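Local coordinates for protein copper induced nitroreductase D (Lactococcus lactis, PDB 2WQF) that binds flavin mononucleotide and probably acts as a copper-induced nitroreductase in the defence against oxidative stress, at residues A[98-103]-A[174-179]. Numbering follows the deposited sequence.
Sequences TILFFE and RGQLVF
Ile99 and Leu177 exchange two nearly straight backbone hydrogen bonds, Ile99 N to Leu177 O and Leu177 N to Ile99 O, both 2.8 Å, and this antiparallel ladder is then interrupted by a classic beta bulge. There Phe101 O faces two residues at once: Arg174 N donates to it at 2.8 Å, in the carbonyl plane, whereas the bond from Gly175 N is weak. Phe101 N still reaches Gly175 O at 3.0 Å. On the face shared by Ile99, Phe101 and Leu177, the Phe101 ring lies alongside the Leu177 side chain and turns its edge to it, CE2 being 3.7 Å from Leu177 CB. With CG1 anti to the carbonyl carbon (chi1 -55°), Ile99 crosses Phe179 at about a right angle, CG1 lying 3.7 Å from ring atom CE2. Shortening Ile99 to alanine is likely to open a gap beside the Phe179 ring and to deprive Leu177 CD2 of its apolar neighbour CD1. On the opposite face of the sheet, Leu100 CG packs 3.9 Å from the aliphatic CG of Gln176, whose amide is gripped by Tyr153 N and Asn154 OD1. Glu103 and Arg174 meet through their CG atoms; their charged ends diverge, the carboxylate to Thr45 and Ser126, the guanidinium to Glu127. Further out, helix 121-143 packs on Phe101, and a backbone hydrogen bond joins Gln176 to FMN-binding Gln151 on strand 146-151; the Gln176 side chain lies about 7 Å from the bound FMN. Central in the nitroreductase-family sheet, these buried strands satisfy each other's backbone polar groups, even at the bulge, leaving polar side-chain ends to outside partners.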
# COMPACT_ATOMS: atom_id res chain seq x y z
N THR A 98 17.77 8.39 3.15
CA THR A 98 16.38 8.73 2.83
C THR A 98 16.05 8.07 1.49
O THR A 98 16.79 8.19 0.51
CB THR A 98 16.11 10.25 2.75
OG1 THR A 98 16.50 10.87 3.98
CG2 THR A 98 14.65 10.54 2.55
N ILE A 99 14.92 7.36 1.45
CA ILE A 99 14.42 6.78 0.22
C ILE A 99 13.23 7.61 -0.25
O ILE A 99 12.20 7.67 0.43
CB ILE A 99 13.98 5.33 0.43
CG1 ILE A 99 15.12 4.49 1.03
CG2 ILE A 99 13.43 4.72 -0.88
CD1 ILE A 99 14.64 3.23 1.76
N LEU A 100 13.40 8.29 -1.38
CA LEU A 100 12.33 9.10 -1.96
C LEU A 100 11.57 8.28 -2.97
O LEU A 100 12.14 7.72 -3.91
CB LEU A 100 12.88 10.38 -2.59
CG LEU A 100 13.56 11.34 -1.59
CD1 LEU A 100 15.01 10.99 -1.36
CD2 LEU A 100 13.44 12.78 -2.07
N PHE A 101 10.28 8.13 -2.70
CA PHE A 101 9.35 7.38 -3.53
C PHE A 101 8.60 8.28 -4.46
O PHE A 101 8.00 9.24 -4.02
CB PHE A 101 8.35 6.64 -2.63
CG PHE A 101 8.96 5.48 -1.87
CD1 PHE A 101 9.00 4.20 -2.42
CD2 PHE A 101 9.50 5.68 -0.61
CE1 PHE A 101 9.54 3.16 -1.71
CE2 PHE A 101 10.02 4.64 0.11
CZ PHE A 101 10.06 3.38 -0.44
N PHE A 102 8.61 7.93 -5.75
CA PHE A 102 7.93 8.68 -6.79
C PHE A 102 7.01 7.72 -7.55
O PHE A 102 7.20 6.51 -7.54
CB PHE A 102 8.90 9.30 -7.81
CG PHE A 102 10.02 10.13 -7.23
CD1 PHE A 102 10.04 11.51 -7.40
CD2 PHE A 102 11.08 9.52 -6.60
CE1 PHE A 102 11.11 12.28 -6.89
CE2 PHE A 102 12.13 10.27 -6.08
CZ PHE A 102 12.16 11.65 -6.25
N GLU A 103 6.02 8.29 -8.25
CA GLU A 103 5.19 7.54 -9.18
C GLU A 103 5.40 8.15 -10.56
O GLU A 103 5.31 9.38 -10.73
CB GLU A 103 3.72 7.61 -8.79
CG GLU A 103 3.39 6.75 -7.57
CD GLU A 103 3.53 5.25 -7.89
OE1 GLU A 103 2.95 4.82 -8.91
OE2 GLU A 103 4.23 4.51 -7.13
N ARG A 174 6.11 11.25 -3.85
CA ARG A 174 5.00 10.88 -2.96
C ARG A 174 5.33 10.76 -1.47
O ARG A 174 4.45 10.91 -0.63
CB ARG A 174 4.38 9.55 -3.39
CG ARG A 174 4.03 9.43 -4.84
CD ARG A 174 3.23 10.58 -5.37
NE ARG A 174 1.93 10.78 -4.74
CZ ARG A 174 1.47 11.95 -4.27
NH1 ARG A 174 2.25 13.03 -4.21
NH2 ARG A 174 0.23 12.05 -3.82
N GLY A 175 6.57 10.49 -1.12
CA GLY A 175 6.90 10.18 0.26
C GLY A 175 8.41 10.06 0.41
O GLY A 175 9.12 9.80 -0.56
N GLN A 176 8.90 10.26 1.63
CA GLN A 176 10.33 10.14 1.93
C GLN A 176 10.51 9.28 3.16
O GLN A 176 10.15 9.66 4.27
CB GLN A 176 10.98 11.51 2.13
CG GLN A 176 10.78 12.45 0.96
CD GLN A 176 9.50 13.24 1.08
OE1 GLN A 176 9.27 13.91 2.08
NE2 GLN A 176 8.67 13.19 0.05
N LEU A 177 11.09 8.11 2.95
CA LEU A 177 11.28 7.16 4.03
C LEU A 177 12.71 7.31 4.56
O LEU A 177 13.68 6.95 3.91
CB LEU A 177 11.00 5.74 3.55
CG LEU A 177 10.97 4.68 4.63
CD1 LEU A 177 9.75 4.79 5.55
CD2 LEU A 177 11.04 3.28 3.99
N VAL A 178 12.81 7.94 5.73
CA VAL A 178 14.06 8.18 6.44
C VAL A 178 14.39 6.92 7.23
O VAL A 178 13.52 6.38 7.92
CB VAL A 178 13.92 9.37 7.38
CG1 VAL A 178 15.21 9.65 8.10
CG2 VAL A 178 13.51 10.60 6.60
N PHE A 179 15.62 6.41 7.10
CA PHE A 179 15.98 5.13 7.70
C PHE A 179 17.37 5.12 8.27
O PHE A 179 18.25 5.91 7.90
CB PHE A 179 15.80 3.98 6.69
CG PHE A 179 16.86 3.91 5.63
CD1 PHE A 179 17.94 3.07 5.79
CD2 PHE A 179 16.80 4.72 4.50
CE1 PHE A 179 18.93 2.99 4.81
CE2 PHE A 179 17.80 4.67 3.52
CZ PHE A 179 18.86 3.81 3.69